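Local structure of sugar ABC transporter (Agrobacterium radiobacter, 4RXT) at residues A44-E56 and I68-V80. The protein probably serves as the solute-binding component of a sugar ABC transporter, and binds arabinose in the cleft between its two lobes. Residues are numbered along the deposited sequence; the frame is centred on the assembly and turned at random.
Sequences AETDVNGQISILE and ISPTEFKALGKPV. With ARA (alpha-L-arabinopyranose), chain B.
The loop at E45 and the first turns of helix 48-60 face the 68-80 segment, which leaves strand 66-68 and turns into helix 77-84; CA atoms come nearest at E45 and T71, 6.0 Å apart, and at I52 and P79. Q51 spans the gap with its carboxamide. Its side chain runs extended, with CG anti to the backbone N (chi1 -166°), and this carries the amide to the loop backbone. Q51 OE1 accepts from T71 N at 2.8 Å, with the donor tilted 19° from the amide carbonyl plane. Q51 NE2 gives a proton to S69 O at 2.9 Å; that oxygen lies close to the amide plane of Q51, although NE2 sits above the S69 carbonyl plane. The two bonds fix the flip of the amide. CG of L76 also rests on Q51 OE1, and the two side chains cross at about a right angle. T71 returns the grip: its OG1 donates to a lone pair of E45 O, in the carbonyl plane, at 2.7 Å. V48 spreads its methyls, CG2 against T71 CG2 and E72 CB, CG1 against A75 CB at 3.7 Å. Further along, I52 crosses P79 obliquely, its CG2 3.9 Å from P79 CG, and L55 CD2 reaches P79 and I68. E45 OE1 accepts a hydrogen bond from arabinose O4 at 2.7 Å, while W19 holds OE2. Two successive beta-alpha units of one lobe meet here, and the sugar lies at the carboxyl ends of the parallel strands, as in periplasmic binding proteins. The buried amide of Q51 satisfies two backbone groups, and the T71 hydroxyl ties the same loop to the backbone of E45, so the polar bonds probably help to position this sugar-binding carboxylate.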
loop_
_atom_site.group_PDB
_atom_site.type_symbol
_atom_site.label_atom_id
_atom_site.label_comp_id
_atom_site.label_asym_id
_atom_site.label_seq_id
_atom_site.Cartn_x
_atom_site.Cartn_y
_atom_site.Cartn_z
ATOM N N ALA A 44 4.236 3.791 -13.268
ATOM C CA ALA A 44 4.228 2.390 -12.880
ATOM C C ALA A 44 5.069 2.251 -11.634
ATOM O O ALA A 44 6.153 2.815 -11.568
ATOM C CB ALA A 44 4.777 1.494 -13.968
ATOM N N GLU A 45 4.605 1.452 -10.677
ATOM C CA GLU A 45 5.400 1.148 -9.460
ATOM C C GLU A 45 6.707 0.397 -9.802
ATOM O O GLU A 45 7.722 0.445 -9.069
ATOM C CB GLU A 45 4.602 0.318 -8.432
ATOM C CG GLU A 45 3.373 1.016 -7.898
ATOM C CD GLU A 45 2.891 0.530 -6.538
ATOM O OE1 GLU A 45 3.380 -0.491 -6.017
ATOM O OE2 GLU A 45 1.966 1.197 -6.042
ATOM N N THR A 46 6.685 -0.309 -10.915
ATOM C CA THR A 46 7.822 -1.107 -11.356
ATOM C C THR A 46 8.884 -0.279 -12.053
ATOM O O THR A 46 9.973 -0.782 -12.346
ATOM C CB THR A 46 7.347 -2.205 -12.336
ATOM O OG1 THR A 46 6.590 -1.603 -13.405
ATOM C CG2 THR A 46 6.487 -3.203 -11.613
ATOM N N ASP A 47 8.571 0.987 -12.350
ATOM C CA ASP A 47 9.532 1.892 -12.989
ATOM C C ASP A 47 10.383 2.528 -11.892
ATOM O O ASP A 47 10.227 3.678 -11.512
ATOM C CB ASP A 47 8.829 2.917 -13.884
ATOM C CG ASP A 47 9.783 3.670 -14.769
ATOM O OD1 ASP A 47 11.017 3.403 -14.737
ATOM O OD2 ASP A 47 9.297 4.562 -15.507
ATOM N N VAL A 48 11.365 1.753 -11.442
ATOM C CA VAL A 48 12.190 2.215 -10.350
ATOM C C VAL A 48 13.157 3.289 -10.837
ATOM O O VAL A 48 13.366 4.299 -10.180
ATOM C CB VAL A 48 12.939 1.031 -9.755
ATOM C CG1 VAL A 48 13.843 1.469 -8.613
ATOM C CG2 VAL A 48 11.974 -0.021 -9.255
ATOM N N ASN A 49 13.736 3.056 -12.012
ATOM C CA ASN A 49 14.635 4.034 -12.630
ATOM C C ASN A 49 13.905 5.365 -12.806
ATOM O O ASN A 49 14.474 6.427 -12.594
ATOM C CB ASN A 49 15.123 3.534 -14.002
ATOM C CG ASN A 49 16.212 4.400 -14.592
ATOM O OD1 ASN A 49 17.153 4.799 -13.908
ATOM N ND2 ASN A 49 16.120 4.653 -15.868
ATOM N N GLY A 50 12.626 5.272 -13.204
ATOM C CA GLY A 50 11.803 6.425 -13.428
ATOM C C GLY A 50 11.709 7.246 -12.172
ATOM O O GLY A 50 11.851 8.474 -12.202
ATOM N N GLN A 51 11.460 6.580 -11.063
ATOM C CA GLN A 51 11.391 7.299 -9.788
ATOM C C GLN A 51 12.740 7.917 -9.394
ATOM O O GLN A 51 12.803 9.031 -8.908
ATOM C CB GLN A 51 10.862 6.400 -8.665
ATOM C CG GLN A 51 10.490 7.239 -7.462
ATOM C CD GLN A 51 10.042 6.451 -6.257
ATOM O OE1 GLN A 51 10.768 5.625 -5.733
ATOM N NE2 GLN A 51 8.829 6.706 -5.809
ATOM N N ILE A 52 13.813 7.156 -9.589
ATOM C CA ILE A 52 15.141 7.662 -9.248
ATOM C C ILE A 52 15.460 8.943 -10.056
ATOM O O ILE A 52 15.950 9.932 -9.514
ATOM C CB ILE A 52 16.208 6.570 -9.428
ATOM C CG1 ILE A 52 16.002 5.446 -8.408
ATOM C CG2 ILE A 52 17.612 7.162 -9.237
ATOM C CD1 ILE A 52 16.850 4.219 -8.703
ATOM N N SER A 53 15.177 8.893 -11.352
ATOM C CA SER A 53 15.365 10.048 -12.232
ATOM C C SER A 53 14.577 11.262 -11.770
ATOM O O SER A 53 15.092 12.377 -11.709
ATOM C CB SER A 53 14.964 9.691 -13.674
ATOM O OG SER A 53 15.862 8.750 -14.228
ATOM N N ILE A 54 13.325 11.026 -11.420
ATOM C CA ILE A 54 12.457 12.098 -10.913
ATOM C C ILE A 54 13.007 12.698 -9.610
ATOM O O ILE A 54 13.047 13.929 -9.468
ATOM C CB ILE A 54 10.999 11.582 -10.744
ATOM C CG1 ILE A 54 10.394 11.316 -12.117
ATOM C CG2 ILE A 54 10.124 12.543 -9.909
ATOM C CD1 ILE A 54 9.164 10.442 -12.058
ATOM N N LEU A 55 13.435 11.838 -8.681
ATOM C CA LEU A 55 14.072 12.311 -7.461
ATOM C C LEU A 55 15.301 13.167 -7.756
ATOM O O LEU A 55 15.432 14.271 -7.223
ATOM C CB LEU A 55 14.427 11.155 -6.570
ATOM C CG LEU A 55 15.176 11.528 -5.302
ATOM C CD1 LEU A 55 14.323 12.434 -4.432
ATOM C CD2 LEU A 55 15.490 10.267 -4.540
ATOM N N GLU A 56 16.187 12.665 -8.621
ATOM C CA GLU A 56 17.412 13.416 -8.987
ATOM C C GLU A 56 17.080 14.794 -9.541
ATOM O O GLU A 56 17.736 15.792 -9.198
ATOM C CB GLU A 56 18.282 12.619 -9.969
ATOM C CG GLU A 56 18.989 11.470 -9.250
ATOM C CD GLU A 56 19.547 10.378 -10.178
ATOM O OE1 GLU A 56 19.245 10.412 -11.402
ATOM O OE2 GLU A 56 20.284 9.459 -9.676
ATOM N N ILE A 68 8.604 11.598 -0.379
ATOM C CA ILE A 68 8.675 10.483 -1.316
ATOM C C ILE A 68 8.144 9.182 -0.728
ATOM O O ILE A 68 8.364 8.893 0.451
ATOM C CB ILE A 68 10.119 10.279 -1.857
ATOM C CG1 ILE A 68 10.218 9.180 -2.911
ATOM C CG2 ILE A 68 11.134 10.034 -0.732
ATOM C CD1 ILE A 68 11.469 9.220 -3.754
ATOM N N SER A 69 7.466 8.412 -1.591
ATOM C CA SER A 69 7.120 7.001 -1.314
ATOM C C SER A 69 8.080 6.127 -2.118
ATOM O O SER A 69 7.820 5.848 -3.253
ATOM C CB SER A 69 5.659 6.687 -1.694
ATOM O OG SER A 69 5.487 6.881 -3.075
ATOM N N PRO A 70 9.186 5.681 -1.489
ATOM C CA PRO A 70 10.160 4.914 -2.246
ATOM C C PRO A 70 9.571 3.652 -2.852
ATOM O O PRO A 70 9.016 2.826 -2.152
ATOM C CB PRO A 70 11.242 4.575 -1.221
ATOM C CG PRO A 70 11.073 5.557 -0.114
ATOM C CD PRO A 70 9.610 5.927 -0.100
ATOM N N THR A 71 9.768 3.473 -4.161
ATOM C CA THR A 71 9.108 2.396 -4.849
ATOM C C THR A 71 9.716 1.012 -4.623
ATOM O O THR A 71 9.021 0.016 -4.631
ATOM C CB THR A 71 8.888 2.739 -6.329
ATOM O OG1 THR A 71 7.830 1.910 -6.837
ATOM C CG2 THR A 71 10.169 2.567 -7.112
ATOM N N GLU A 72 11.025 0.953 -4.369
ATOM C CA GLU A 72 11.722 -0.315 -4.175
ATOM C C GLU A 72 12.710 -0.011 -3.026
ATOM O O GLU A 72 13.379 1.027 -3.025
ATOM C CB GLU A 72 12.434 -0.720 -5.498
ATOM C CG GLU A 72 12.676 -2.218 -5.757
ATOM C CD GLU A 72 14.017 -2.770 -5.261
ATOM O OE1 GLU A 72 14.885 -2.019 -4.809
ATOM O OE2 GLU A 72 14.201 -4.001 -5.328
ATOM N N PHE A 73 12.790 -0.925 -2.056
ATOM C CA PHE A 73 13.530 -0.713 -0.814
ATOM C C PHE A 73 15.042 -0.528 -1.010
ATOM O O PHE A 73 15.617 0.464 -0.567
ATOM C CB PHE A 73 13.272 -1.905 0.151
ATOM C CG PHE A 73 14.010 -1.817 1.443
ATOM C CD1 PHE A 73 13.488 -1.135 2.509
ATOM C CD2 PHE A 73 15.251 -2.444 1.589
ATOM C CE1 PHE A 73 14.188 -1.040 3.712
ATOM C CE2 PHE A 73 15.956 -2.354 2.787
ATOM C CZ PHE A 73 15.424 -1.655 3.855
ATOM N N LYS A 74 15.676 -1.504 -1.653
ATOM C CA LYS A 74 17.124 -1.443 -1.827
ATOM C C LYS A 74 17.519 -0.348 -2.815
ATOM O O LYS A 74 18.376 0.491 -2.531
ATOM C CB LYS A 74 17.713 -2.793 -2.283
ATOM C CG LYS A 74 19.238 -2.932 -2.182
ATOM C CD LYS A 74 19.601 -4.405 -1.971
ATOM C CE LYS A 74 21.040 -4.637 -1.527
ATOM N NZ LYS A 74 21.603 -5.932 -2.030
ATOM N N ALA A 75 16.851 -0.308 -3.969
ATOM C CA ALA A 75 17.278 0.604 -5.062
ATOM C C ALA A 75 17.168 2.106 -4.722
ATOM O O ALA A 75 17.857 2.935 -5.295
ATOM C CB ALA A 75 16.494 0.320 -6.331
ATOM N N LEU A 76 16.268 2.444 -3.809
ATOM C CA LEU A 76 16.073 3.836 -3.421
ATOM C C LEU A 76 16.975 4.280 -2.264
ATOM O O LEU A 76 17.027 5.444 -1.949
ATOM C CB LEU A 76 14.567 4.158 -3.156
ATOM C CG LEU A 76 13.733 4.682 -4.350
ATOM C CD1 LEU A 76 14.116 6.107 -4.784
ATOM C CD2 LEU A 76 13.796 3.691 -5.507
ATOM N N GLY A 77 17.695 3.347 -1.647
ATOM C CA GLY A 77 18.564 3.682 -0.498
ATOM C C GLY A 77 19.591 4.752 -0.807
ATOM O O GLY A 77 19.603 5.845 -0.217
ATOM N N LYS A 78 20.453 4.427 -1.755
ATOM C CA LYS A 78 21.507 5.338 -2.180
ATOM C C LYS A 78 20.930 6.643 -2.782
ATOM O O LYS A 78 21.391 7.723 -2.455
ATOM C CB LYS A 78 22.349 4.588 -3.199
ATOM C CG LYS A 78 23.784 4.912 -3.167
ATOM C CD LYS A 78 24.030 6.268 -3.779
ATOM C CE LYS A 78 25.469 6.678 -3.557
ATOM N NZ LYS A 78 26.408 5.727 -4.191
ATOM N N PRO A 79 19.860 6.548 -3.633
ATOM C CA PRO A 79 19.324 7.800 -4.137
ATOM C C PRO A 79 18.823 8.720 -3.027
ATOM O O PRO A 79 19.021 9.919 -3.106
ATOM C CB PRO A 79 18.201 7.338 -5.069
ATOM C CG PRO A 79 18.754 6.069 -5.638
ATOM C CD PRO A 79 19.456 5.421 -4.491
ATOM N N VAL A 80 18.189 8.145 -2.000
ATOM C CA VAL A 80 17.761 8.957 -0.876
ATOM C C VAL A 80 18.952 9.521 -0.102
ATOM O O VAL A 80 18.917 10.696 0.279
ATOM C CB VAL A 80 16.765 8.222 0.025
ATOM C CG1 VAL A 80 16.533 8.979 1.318
ATOM C CG2 VAL A 80 15.454 8.015 -0.739
HETATM C C1 ARA B . -0.659 0.392 -1.520
HETATM C C2 ARA B . 0.740 0.271 -0.886
HETATM C C3 ARA B . 1.772 0.872 -1.824
HETATM C C4 ARA B . 1.657 0.286 -3.242
HETATM C C5 ARA B . 0.389 -0.435 -3.431
HETATM O O1 ARA B . -1.183 -0.690 -0.758
HETATM O O2 ARA B . 0.796 0.981 0.366
HETATM O O3 ARA B . 3.069 0.710 -1.227
HETATM O O4 ARA B . 2.583 -0.777 -3.484
HETATM O O5 ARA B . -0.779 0.235 -2.928
HETATM O O HOH W 1 7.759 -1.437 -6.504
HETATM O O HOH W 2 5.879 -0.849 -4.819
#